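Local structure of carbohydrate deacetylase Agd3 (Neosartorya fumigata, 6NWZ) at residues N73-I77 and Y108-V114; R239-H245 and P640-P644; R246-N251 and W587-I592; I288-M292 and V574-Q579. The protein probably removes acetyl groups from the N-acetylgalactosamine units of the fungal exopolysaccharide galactosaminogalactan, a step required for Aspergillus fumigatus biofilm formation. One frame throughout, in Å; residues are numbered along the deposited sequence.

Contact 1: residues N73-I77 and Y108-V114; sequences NYGGI and YQLEYGV. With NAG (2-acetamido-2-deoxy-beta-D-glucopyranose), chain D.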
# COMPACT_ATOMS: atom_id res chain seq x y z
N ASN A 73 5.41 -30.83 -3.91
CA ASN A 73 5.54 -29.94 -2.77
C ASN A 73 5.53 -28.46 -3.13
O ASN A 73 5.44 -27.63 -2.22
CB ASN A 73 6.83 -30.26 -2.00
CG ASN A 73 6.67 -31.44 -1.07
OD1 ASN A 73 5.69 -32.18 -1.15
ND2 ASN A 73 7.63 -31.62 -0.17
N TYR A 74 5.61 -28.11 -4.41
CA TYR A 74 5.71 -26.71 -4.80
C TYR A 74 4.89 -26.45 -6.05
O TYR A 74 4.95 -27.22 -7.01
CB TYR A 74 7.17 -26.32 -5.02
CG TYR A 74 8.02 -26.50 -3.79
CD1 TYR A 74 8.05 -25.54 -2.79
CD2 TYR A 74 8.79 -27.65 -3.62
CE1 TYR A 74 8.82 -25.71 -1.65
CE2 TYR A 74 9.56 -27.83 -2.49
CZ TYR A 74 9.58 -26.86 -1.51
OH TYR A 74 10.35 -27.04 -0.39
N GLY A 75 4.13 -25.37 -6.03
CA GLY A 75 3.30 -24.95 -7.14
C GLY A 75 3.98 -24.05 -8.13
O GLY A 75 3.42 -23.73 -9.18
N GLY A 76 5.20 -23.62 -7.81
CA GLY A 76 5.94 -22.74 -8.70
C GLY A 76 7.35 -22.59 -8.20
O GLY A 76 7.65 -22.86 -7.03
N ILE A 77 8.22 -22.17 -9.11
CA ILE A 77 9.63 -21.97 -8.81
C ILE A 77 10.06 -20.62 -9.38
O ILE A 77 9.74 -20.30 -10.53
CB ILE A 77 10.51 -23.10 -9.39
CG1 ILE A 77 9.94 -24.47 -9.01
CG2 ILE A 77 11.94 -22.95 -8.88
CD1 ILE A 77 10.49 -25.63 -9.82
N TYR A 108 10.67 -32.03 -12.38
CA TYR A 108 9.51 -31.74 -11.54
C TYR A 108 8.48 -30.93 -12.31
O TYR A 108 7.27 -31.20 -12.22
CB TYR A 108 9.95 -31.00 -10.28
CG TYR A 108 8.81 -30.63 -9.36
CD1 TYR A 108 8.06 -31.61 -8.72
CD2 TYR A 108 8.49 -29.30 -9.12
CE1 TYR A 108 7.01 -31.28 -7.88
CE2 TYR A 108 7.44 -28.95 -8.28
CZ TYR A 108 6.71 -29.94 -7.66
OH TYR A 108 5.67 -29.60 -6.82
N GLN A 109 8.93 -29.94 -13.10
CA GLN A 109 8.00 -29.13 -13.88
C GLN A 109 7.17 -29.98 -14.83
O GLN A 109 5.98 -29.72 -15.03
CB GLN A 109 8.77 -28.08 -14.69
CG GLN A 109 9.50 -27.05 -13.86
CD GLN A 109 9.96 -25.87 -14.70
OE1 GLN A 109 11.15 -25.59 -14.82
NE2 GLN A 109 8.99 -25.17 -15.30
N LEU A 110 7.78 -31.01 -15.42
CA LEU A 110 7.07 -31.82 -16.41
C LEU A 110 6.08 -32.77 -15.75
O LEU A 110 4.92 -32.84 -16.16
CB LEU A 110 8.08 -32.60 -17.25
CG LEU A 110 8.84 -31.74 -18.27
CD1 LEU A 110 9.93 -32.55 -18.94
CD2 LEU A 110 7.87 -31.19 -19.30
N GLU A 111 6.52 -33.51 -14.73
CA GLU A 111 5.66 -34.54 -14.14
C GLU A 111 4.46 -33.94 -13.42
O GLU A 111 3.40 -34.56 -13.37
CB GLU A 111 6.47 -35.41 -13.18
CG GLU A 111 6.34 -36.91 -13.43
CD GLU A 111 4.93 -37.43 -13.23
OE1 GLU A 111 4.19 -37.55 -14.23
OE2 GLU A 111 4.56 -37.72 -12.08
N TYR A 112 4.61 -32.73 -12.86
CA TYR A 112 3.57 -32.13 -12.03
C TYR A 112 2.98 -30.86 -12.63
O TYR A 112 2.15 -30.21 -11.97
CB TYR A 112 4.11 -31.87 -10.63
CG TYR A 112 4.40 -33.13 -9.86
CD1 TYR A 112 5.60 -33.81 -10.04
CD2 TYR A 112 3.48 -33.66 -8.96
CE1 TYR A 112 5.88 -34.98 -9.35
CE2 TYR A 112 3.75 -34.83 -8.26
CZ TYR A 112 4.95 -35.48 -8.46
OH TYR A 112 5.23 -36.64 -7.77
N GLY A 113 3.37 -30.48 -13.84
CA GLY A 113 2.77 -29.33 -14.50
C GLY A 113 3.04 -28.01 -13.82
O GLY A 113 2.15 -27.14 -13.77
N VAL A 114 4.25 -27.82 -13.30
CA VAL A 114 4.60 -26.65 -12.50
C VAL A 114 5.43 -25.69 -13.35
O VAL A 114 6.32 -26.11 -14.10
CB VAL A 114 5.36 -27.08 -11.23
CG1 VAL A 114 5.84 -25.88 -10.45
CG2 VAL A 114 4.47 -27.94 -10.36
C1 NAG D . 9.17 -37.51 -7.11
C2 NAG D . 9.57 -38.79 -6.38
C3 NAG D . 10.44 -39.67 -7.28
C4 NAG D . 9.76 -39.91 -8.61
C5 NAG D . 9.39 -38.58 -9.25
C6 NAG D . 8.63 -38.73 -10.55
C7 NAG D . 9.98 -39.08 -3.97
C8 NAG D . 8.89 -40.12 -4.01
N2 NAG D . 10.26 -38.49 -5.14
O3 NAG D . 10.69 -40.91 -6.63
O4 NAG D . 10.62 -40.65 -9.48
O5 NAG D . 8.55 -37.84 -8.36
O6 NAG D . 8.53 -37.48 -11.23
O7 NAG D . 10.57 -38.80 -2.94

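Contact 2: residues R239-H245 and P640-P644; sequences RGLYAGH and PVTFP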
# COMPACT_ATOMS: atom_id res chain seq x y z
N ARG A 239 -1.20 -19.38 -12.22
CA ARG A 239 -2.35 -19.50 -13.11
C ARG A 239 -3.57 -18.73 -12.60
O ARG A 239 -4.71 -19.07 -12.94
CB ARG A 239 -2.72 -20.97 -13.36
CG ARG A 239 -1.68 -21.75 -14.15
CD ARG A 239 -2.07 -23.21 -14.27
NE ARG A 239 -1.22 -23.93 -15.21
CZ ARG A 239 -0.08 -24.52 -14.88
NH1 ARG A 239 0.34 -24.48 -13.62
NH2 ARG A 239 0.64 -25.16 -15.79
N GLY A 240 -3.36 -17.69 -11.79
CA GLY A 240 -4.45 -16.95 -11.20
C GLY A 240 -5.15 -17.63 -10.04
O GLY A 240 -6.19 -17.14 -9.58
N LEU A 241 -4.61 -18.74 -9.54
CA LEU A 241 -5.23 -19.51 -8.47
C LEU A 241 -4.22 -19.66 -7.34
O LEU A 241 -3.16 -20.25 -7.53
CB LEU A 241 -5.68 -20.88 -8.99
CG LEU A 241 -6.39 -21.85 -8.04
CD1 LEU A 241 -7.70 -21.26 -7.55
CD2 LEU A 241 -6.62 -23.16 -8.76
N TYR A 242 -4.56 -19.12 -6.16
CA TYR A 242 -3.60 -19.07 -5.06
C TYR A 242 -4.32 -18.71 -3.77
O TYR A 242 -5.42 -18.16 -3.78
CB TYR A 242 -2.48 -18.06 -5.34
CG TYR A 242 -2.98 -16.67 -5.65
CD1 TYR A 242 -3.21 -15.75 -4.63
CD2 TYR A 242 -3.22 -16.28 -6.96
CE1 TYR A 242 -3.67 -14.48 -4.92
CE2 TYR A 242 -3.68 -15.01 -7.25
CZ TYR A 242 -3.90 -14.11 -6.23
OH TYR A 242 -4.36 -12.85 -6.53
N ALA A 243 -3.67 -19.02 -2.66
CA ALA A 243 -4.10 -18.54 -1.35
C ALA A 243 -3.56 -17.12 -1.21
O ALA A 243 -2.38 -16.92 -0.94
CB ALA A 243 -3.60 -19.45 -0.24
N GLY A 244 -4.43 -16.14 -1.41
CA GLY A 244 -3.99 -14.76 -1.32
C GLY A 244 -5.11 -13.81 -1.68
O GLY A 244 -6.28 -14.20 -1.75
N HIS A 245 -4.72 -12.56 -1.92
CA HIS A 245 -5.68 -11.47 -2.06
C HIS A 245 -5.01 -10.21 -2.61
O HIS A 245 -4.05 -9.71 -2.01
CB HIS A 245 -6.33 -11.19 -0.70
CG HIS A 245 -7.28 -10.04 -0.70
ND1 HIS A 245 -8.33 -9.94 -1.59
CD2 HIS A 245 -7.36 -8.95 0.10
CE1 HIS A 245 -9.00 -8.83 -1.35
NE2 HIS A 245 -8.44 -8.21 -0.32
N PRO A 640 -8.12 -16.00 2.63
CA PRO A 640 -8.53 -15.61 1.28
C PRO A 640 -8.04 -16.60 0.24
O PRO A 640 -6.93 -17.14 0.33
CB PRO A 640 -7.86 -14.24 1.09
CG PRO A 640 -6.64 -14.32 1.96
CD PRO A 640 -7.03 -15.16 3.15
N VAL A 641 -8.88 -16.85 -0.76
CA VAL A 641 -8.55 -17.72 -1.89
C VAL A 641 -9.00 -17.03 -3.17
O VAL A 641 -10.17 -16.66 -3.30
CB VAL A 641 -9.21 -19.11 -1.76
CG1 VAL A 641 -8.75 -20.03 -2.89
CG2 VAL A 641 -8.88 -19.73 -0.42
N THR A 642 -8.07 -16.86 -4.10
CA THR A 642 -8.33 -16.17 -5.36
C THR A 642 -8.57 -17.18 -6.47
O THR A 642 -7.75 -18.08 -6.68
CB THR A 642 -7.16 -15.25 -5.71
OG1 THR A 642 -7.03 -14.25 -4.69
CG2 THR A 642 -7.36 -14.59 -7.06
N PHE A 643 -9.70 -17.04 -7.17
CA PHE A 643 -10.12 -17.97 -8.21
C PHE A 643 -10.10 -17.29 -9.57
O PHE A 643 -10.69 -16.22 -9.73
CB PHE A 643 -11.54 -18.49 -7.92
CG PHE A 643 -11.61 -19.49 -6.81
CD1 PHE A 643 -11.76 -19.09 -5.50
CD2 PHE A 643 -11.52 -20.85 -7.09
CE1 PHE A 643 -11.83 -20.02 -4.48
CE2 PHE A 643 -11.59 -21.78 -6.08
CZ PHE A 643 -11.74 -21.37 -4.77
N PRO A 644 -9.43 -17.89 -10.57
CA PRO A 644 -9.52 -17.37 -11.94
C PRO A 644 -10.72 -17.93 -12.68
O PRO A 644 -11.14 -17.40 -13.71
CB PRO A 644 -8.20 -17.84 -12.56
CG PRO A 644 -7.94 -19.15 -11.87
CD PRO A 644 -8.51 -19.04 -10.47

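Contact 3: residues R246-N251 and W587-I592; sequences RRVNLN and WPLVTI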
# COMPACT_ATOMS: atom_id res chain seq x y z
N ARG A 246 -5.50 -9.70 -3.74
CA ARG A 246 -4.95 -8.52 -4.40
C ARG A 246 -5.93 -7.36 -4.27
O ARG A 246 -6.93 -7.30 -5.01
CB ARG A 246 -4.65 -8.79 -5.87
CG ARG A 246 -4.10 -7.58 -6.60
CD ARG A 246 -4.13 -7.77 -8.11
NE ARG A 246 -5.46 -7.54 -8.66
CZ ARG A 246 -5.86 -7.97 -9.86
NH1 ARG A 246 -5.03 -8.65 -10.64
NH2 ARG A 246 -7.09 -7.71 -10.28
N ARG A 247 -5.64 -6.42 -3.38
CA ARG A 247 -6.46 -5.23 -3.19
C ARG A 247 -5.56 -4.01 -3.04
O ARG A 247 -4.51 -4.08 -2.41
CB ARG A 247 -7.37 -5.39 -1.96
CG ARG A 247 -8.03 -4.11 -1.47
CD ARG A 247 -9.09 -3.60 -2.43
NE ARG A 247 -10.22 -4.52 -2.54
CZ ARG A 247 -10.50 -5.24 -3.62
NH1 ARG A 247 -9.74 -5.14 -4.70
NH2 ARG A 247 -11.55 -6.05 -3.62
N VAL A 248 -5.97 -2.89 -3.65
CA VAL A 248 -5.27 -1.62 -3.51
C VAL A 248 -6.20 -0.63 -2.84
O VAL A 248 -7.27 -0.32 -3.37
CB VAL A 248 -4.79 -1.08 -4.87
CG1 VAL A 248 -4.19 0.32 -4.70
CG2 VAL A 248 -3.76 -2.01 -5.47
N ASN A 249 -5.80 -0.14 -1.67
CA ASN A 249 -6.58 0.86 -0.94
C ASN A 249 -5.96 2.23 -1.15
O ASN A 249 -4.73 2.39 -1.12
CB ASN A 249 -6.64 0.55 0.56
CG ASN A 249 -7.55 -0.63 0.88
OD1 ASN A 249 -7.14 -1.57 1.57
ND2 ASN A 249 -8.78 -0.58 0.40
N LEU A 250 -6.81 3.23 -1.36
CA LEU A 250 -6.38 4.62 -1.50
C LEU A 250 -7.07 5.44 -0.41
O LEU A 250 -8.16 5.97 -0.62
CB LEU A 250 -6.68 5.15 -2.89
CG LEU A 250 -6.20 6.58 -3.15
CD1 LEU A 250 -4.68 6.67 -2.96
CD2 LEU A 250 -6.62 7.04 -4.54
N ASN A 251 -6.42 5.55 0.74
CA ASN A 251 -6.93 6.31 1.88
C ASN A 251 -6.12 7.59 2.01
O ASN A 251 -4.91 7.54 2.21
CB ASN A 251 -6.85 5.49 3.17
CG ASN A 251 -7.60 4.18 3.07
OD1 ASN A 251 -8.42 3.99 2.18
ND2 ASN A 251 -7.33 3.28 4.01
N TRP A 587 -7.28 -2.44 -12.07
CA TRP A 587 -7.78 -2.81 -10.76
C TRP A 587 -8.65 -1.70 -10.17
O TRP A 587 -8.51 -0.53 -10.53
CB TRP A 587 -6.62 -3.10 -9.81
CG TRP A 587 -5.58 -4.04 -10.34
CD1 TRP A 587 -5.72 -4.93 -11.36
CD2 TRP A 587 -4.24 -4.16 -9.87
NE1 TRP A 587 -4.54 -5.61 -11.55
CE2 TRP A 587 -3.61 -5.15 -10.65
CE3 TRP A 587 -3.50 -3.53 -8.87
CZ2 TRP A 587 -2.29 -5.52 -10.46
CZ3 TRP A 587 -2.18 -3.90 -8.68
CH2 TRP A 587 -1.59 -4.89 -9.47
N PRO A 588 -9.56 -2.05 -9.27
CA PRO A 588 -10.30 -1.02 -8.54
C PRO A 588 -9.42 -0.31 -7.53
O PRO A 588 -8.40 -0.83 -7.07
CB PRO A 588 -11.42 -1.81 -7.85
CG PRO A 588 -11.49 -3.12 -8.57
CD PRO A 588 -10.09 -3.40 -9.02
N LEU A 589 -9.83 0.91 -7.19
CA LEU A 589 -9.30 1.64 -6.05
C LEU A 589 -10.42 1.75 -5.02
O LEU A 589 -11.47 2.33 -5.31
CB LEU A 589 -8.79 3.02 -6.44
CG LEU A 589 -7.52 3.10 -7.29
CD1 LEU A 589 -7.32 4.51 -7.83
CD2 LEU A 589 -6.31 2.66 -6.49
N VAL A 590 -10.20 1.19 -3.84
CA VAL A 590 -11.23 1.14 -2.81
C VAL A 590 -10.74 1.90 -1.59
O VAL A 590 -9.69 1.57 -1.03
CB VAL A 590 -11.59 -0.31 -2.44
CG1 VAL A 590 -12.66 -0.30 -1.39
CG2 VAL A 590 -12.07 -1.06 -3.68
N THR A 591 -11.49 2.92 -1.19
CA THR A 591 -11.23 3.65 0.04
C THR A 591 -12.03 3.03 1.17
O THR A 591 -13.22 2.73 1.00
CB THR A 591 -11.59 5.14 -0.11
OG1 THR A 591 -10.78 5.74 -1.12
CG2 THR A 591 -11.37 5.88 1.20
N ILE A 592 -11.38 2.80 2.31
CA ILE A 592 -12.04 2.31 3.51
C ILE A 592 -11.71 3.25 4.66
O ILE A 592 -10.70 3.97 4.64
CB ILE A 592 -11.65 0.86 3.85
CG1 ILE A 592 -10.14 0.75 4.07
CG2 ILE A 592 -12.07 -0.07 2.75
CD1 ILE A 592 -9.67 -0.67 4.29
O HOH W 1 -7.93 -3.44 -5.57

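Contact 4: residues I288-M292 and V574-Q579; sequences INAKM and VETIVQ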
# COMPACT_ATOMS: atom_id res chain seq x y z
N ILE A 288 -13.34 12.58 -9.72
CA ILE A 288 -12.19 11.69 -9.68
C ILE A 288 -12.64 10.23 -9.58
O ILE A 288 -11.95 9.33 -10.06
CB ILE A 288 -11.23 12.08 -8.54
CG1 ILE A 288 -9.89 11.35 -8.66
CG2 ILE A 288 -11.86 11.82 -7.17
CD1 ILE A 288 -9.12 11.70 -9.91
N ASN A 289 -13.81 9.98 -8.98
CA ASN A 289 -14.33 8.62 -8.94
C ASN A 289 -14.60 8.09 -10.34
O ASN A 289 -14.29 6.94 -10.65
CB ASN A 289 -15.60 8.57 -8.09
CG ASN A 289 -15.31 8.31 -6.62
OD1 ASN A 289 -15.28 7.17 -6.17
ND2 ASN A 289 -15.07 9.38 -5.87
N ALA A 290 -15.18 8.92 -11.21
CA ALA A 290 -15.46 8.50 -12.58
C ALA A 290 -14.20 8.33 -13.42
O ALA A 290 -14.31 7.89 -14.57
CB ALA A 290 -16.41 9.50 -13.25
N LYS A 291 -13.03 8.68 -12.90
CA LYS A 291 -11.78 8.43 -13.60
C LYS A 291 -11.17 7.08 -13.26
O LYS A 291 -10.19 6.67 -13.89
CB LYS A 291 -10.76 9.53 -13.29
CG LYS A 291 -11.17 10.91 -13.74
CD LYS A 291 -10.02 11.90 -13.61
CE LYS A 291 -10.42 13.25 -14.17
NZ LYS A 291 -9.30 14.23 -14.16
N MET A 292 -11.72 6.38 -12.28
CA MET A 292 -11.13 5.14 -11.81
C MET A 292 -11.75 3.95 -12.52
O MET A 292 -12.84 4.03 -13.09
CB MET A 292 -11.32 5.01 -10.30
CG MET A 292 -10.91 6.26 -9.56
SD MET A 292 -11.07 6.10 -7.79
CE MET A 292 -10.05 7.48 -7.27
N VAL A 574 -3.75 13.72 -5.97
CA VAL A 574 -4.65 12.60 -6.22
C VAL A 574 -4.86 12.42 -7.72
O VAL A 574 -4.85 11.29 -8.22
CB VAL A 574 -5.98 12.82 -5.47
CG1 VAL A 574 -6.97 11.69 -5.78
CG2 VAL A 574 -5.73 12.92 -3.97
N GLU A 575 -5.04 13.51 -8.46
CA GLU A 575 -5.17 13.41 -9.91
C GLU A 575 -3.95 12.73 -10.52
O GLU A 575 -4.08 11.86 -11.39
CB GLU A 575 -5.38 14.80 -10.52
CG GLU A 575 -6.75 15.39 -10.25
CD GLU A 575 -7.85 14.76 -11.09
OE1 GLU A 575 -7.52 14.00 -12.03
OE2 GLU A 575 -9.04 15.03 -10.82
N THR A 576 -2.75 13.11 -10.08
CA THR A 576 -1.54 12.50 -10.61
C THR A 576 -1.49 11.01 -10.29
O THR A 576 -1.17 10.19 -11.16
CB THR A 576 -0.31 13.21 -10.04
OG1 THR A 576 -0.29 14.57 -10.51
CG2 THR A 576 0.97 12.49 -10.44
N ILE A 577 -1.83 10.65 -9.06
CA ILE A 577 -1.69 9.26 -8.62
C ILE A 577 -2.76 8.38 -9.27
O ILE A 577 -2.46 7.30 -9.78
CB ILE A 577 -1.73 9.20 -7.09
CG1 ILE A 577 -0.31 9.26 -6.52
CG2 ILE A 577 -2.45 7.95 -6.60
CD1 ILE A 577 0.46 10.52 -6.89
N VAL A 578 -4.01 8.85 -9.29
CA VAL A 578 -5.11 8.04 -9.81
C VAL A 578 -4.95 7.81 -11.30
O VAL A 578 -5.15 6.69 -11.80
CB VAL A 578 -6.46 8.69 -9.48
CG1 VAL A 578 -7.58 7.97 -10.22
CG2 VAL A 578 -6.72 8.69 -7.98
N GLN A 579 -4.61 8.85 -12.05
CA GLN A 579 -4.50 8.71 -13.50
C GLN A 579 -3.37 7.77 -13.89
O GLN A 579 -3.50 7.00 -14.85
CB GLN A 579 -4.31 10.09 -14.15
CG GLN A 579 -5.52 10.99 -14.00
CD GLN A 579 -5.36 12.32 -14.70
OE1 GLN A 579 -4.74 12.40 -15.77
NE2 GLN A 579 -5.90 13.37 -14.11

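Contact 1: residues N73-I77 and Y108-V114
Tyr108 meets the 73-77 segment along the edge of its ring, near the ring plane: the carbonyl oxygen of Tyr74 and CD1 of Ile77 both lie there, the latter 4.2 Å from Tyr108 CD2. The neighbouring helical ring, Tyr112, has the carbonyl oxygen of Tyr108 at its edge and, also near its plane, the ring oxygen of the N-acetylglucosamine carried by Asn67, with Tyr112 OH 3.6 Å from NAG O5. Glu111 brings its aliphatic CG to within 3.2 Å of NAG O6, so the sugar lies beside this turn of helix.

With CG anti to the backbone N (chi1 179°), Tyr108 reaches out from the helix and places its hydroxyl among the backbone atoms before strand 76-80. There OH donates to Tyr74 O, in a bond whose modelled length of 2.5 Å is doubtful at this resolution. Val114 straddles the same backbone: CG2 lies against Tyr74 O, while CG1 is 3.5 Å from Gly75 O. Gly75 and Gly76 bring bare backbone to this methyl. Gly113 suits the helix exit, having positive phi, and Gln109 bridges the exit by donating from NE2 to Val114 O (3.1 Å, 156°), in the plane of its own amide.

Helix 99-112 thus packs on the start of strand 76-80 and the residues before it. Tyr108 and the Val114 methyls lie against the backbone, with Ile77 CD1 on the ring edge, and a phenol, with its long apolar ring and polar tip, can satisfy a buried carbonyl while remaining part of the core.

Contact 2: residues R239-H245 and P640-P644
Tyr242 and Thr642 form an antiparallel hydrogen-bonded pair, the single bridge here. Thr642 N gives a straight bond to Tyr242 O (3.0 Å, 172°), whereas the return bond from Tyr242 N to Thr642 O, at 3.4 Å, is weak; Leu241 CA directs a CH toward the same oxygen. A third bond comes from a side chain: Thr642 OG1 donates to Gly244 O over 3.0 Å, approaching from above the carbonyl plane.

The same threonine makes the CH-pi contact. Its CB sits over one face of the Tyr242 ring, 3.7 Å from the centroid and offset toward the rim. Tyr242 can fold back over it because its CG lies between the backbone N and the carbonyl carbon (chi1 55°).

Apolar contacts flank the bridge. Leu241 rests CB on Pro644 CD at 3.7 Å and CD1 beside Phe643 CD2 at 3.9 Å, and CB of His245 packs on CB of Pro640.

Gly240 suits its positive phi and leaves room for Pro644, as Gly244 does for the Tyr242 ring. Here a linker leaves helix 224-237 through a Schellman motif at Arg239 and adds by one bridge to 639-643, an edge strand of the small three-stranded antiparallel sheet of the C-terminal family region.

Contact 3: residues R246-N251 and W587-I592
Arg246 lays its guanidinium flat on one face of the Trp587 indole, with centres 3.5 Å apart and planes at 17°, a stacked cation-pi pair. A bend at chi3 (79°) turns the group onto the ring and leaves CD over the six-membered part, 3.8 Å from its centroid. Asp661 and the carbonyl of Thr155 hold the guanidinium, and the carbonyl of Ala156 takes the indole N-H.

Val248 fills the notch beside this plate: CG2 meets the indole edge at CE3 (3.7 Å), while CG1 lies alongside Leu589 CD2 (3.6 Å). The two methyls of valine let one side chain face both.

Both segments are extended links without regular structure: 246-251 lead into strand 252-257, which carries the zinc ligands Asp255 and Asp256, and 587-592 connect helices 569-584 and 594-607.

Val590 CG2 rests over one face of the Arg247 guanidinium, whose charge pairs with Glu656 and Asp661; a water joins Arg247 NH1, Val248 N and Pro588 O. Asn249 ND2 reaches Val590 O (2.7 Å, 175°) from above the carbonyl plane; that oxygen also takes a weak bond from Leu250 N, and Val590 N gives a weak one to Val248 O. Thr591 OG1 donates to Leu250 O at 2.7 Å, Asn251 OD1 receives Ile592 N, and Ile592 CD1 leans on the Asn249 amide.

Contact 4: residues I288-M292 and V574-Q579
Ile288 and Val578 reach toward each other tip to tip, Ile288 CD1 standing 4.0 Å from Val578 CB. The CG1 of Ile288 also lies obliquely across from Val574 CG1 at 4.1 Å, so one isoleucine bridges two residues spaced a helical turn apart. Met292 comes to Val578 at about a right angle, and its terminal methyl CE is 3.6 Å from Val578 CG2. A long, flexible thioether suits this position, since it must cross from the loop after the helix to the valine; its chain is extended beyond CG (chi2 -178°).

Beside this apolar patch lies the salt bridge of Lys291 with Glu575, NZ to OE1 2.8 Å. The lysine is partly exposed, and its long, extended chain carries the ammonium across to the syn side of the carboxylate, 31° out of its plane. Glu575 is bent at chi2 (-75°), which folds its carboxylate back toward 288-292 and past the end of Ile288.

The next shell fixes that carboxylate. Gln579, one turn on, donates from NE2 to Glu575 OE1 over 2.7 Å, nearly along the C-O axis, so OE1 serves two donors. Trp284 NE1 binds OE2, and Asn561 ND2 holds the far end of the Gln579 amide. Three donors around one carboxylate would be expected to favour its charged form.

A type I turn from Asn289 to Met292 presents Lys291 and Met292 together as the chain leaves helix 275-289. This part lies against helix 569-584, whose residues Thr576 and Ile577 pack against helix 520-536, while Glu575 and Thr576 also touch strand 558-560 within the deacetylase domain.

Overall arrangement
Contacts 2 and 3 share one continuous run of chain, 239-251, and their centres are about 17 Å apart. Contact 1 joins this series through Gly113 O and Arg239 NH2, 3.2 Å apart in a weak, probable hydrogen bond; the Arg239 side chain lies about 5 Å from the zinc ion bound by Glu210 and Leu684. Contact 4 adjoins contact 3, centre to centre about 12 Å: Leu250 CD2 meets Val578 CG2 at 3.8 Å, and Leu589 packs on Met292. Contacts 2 and 3 thus lie between the carbohydrate-binding region of contact 1 and the deacetylase region of contact 4, whose centres are about 41 Å apart. The side chain of Asn251 is about 11 Å from that of the zinc ligand Asp255.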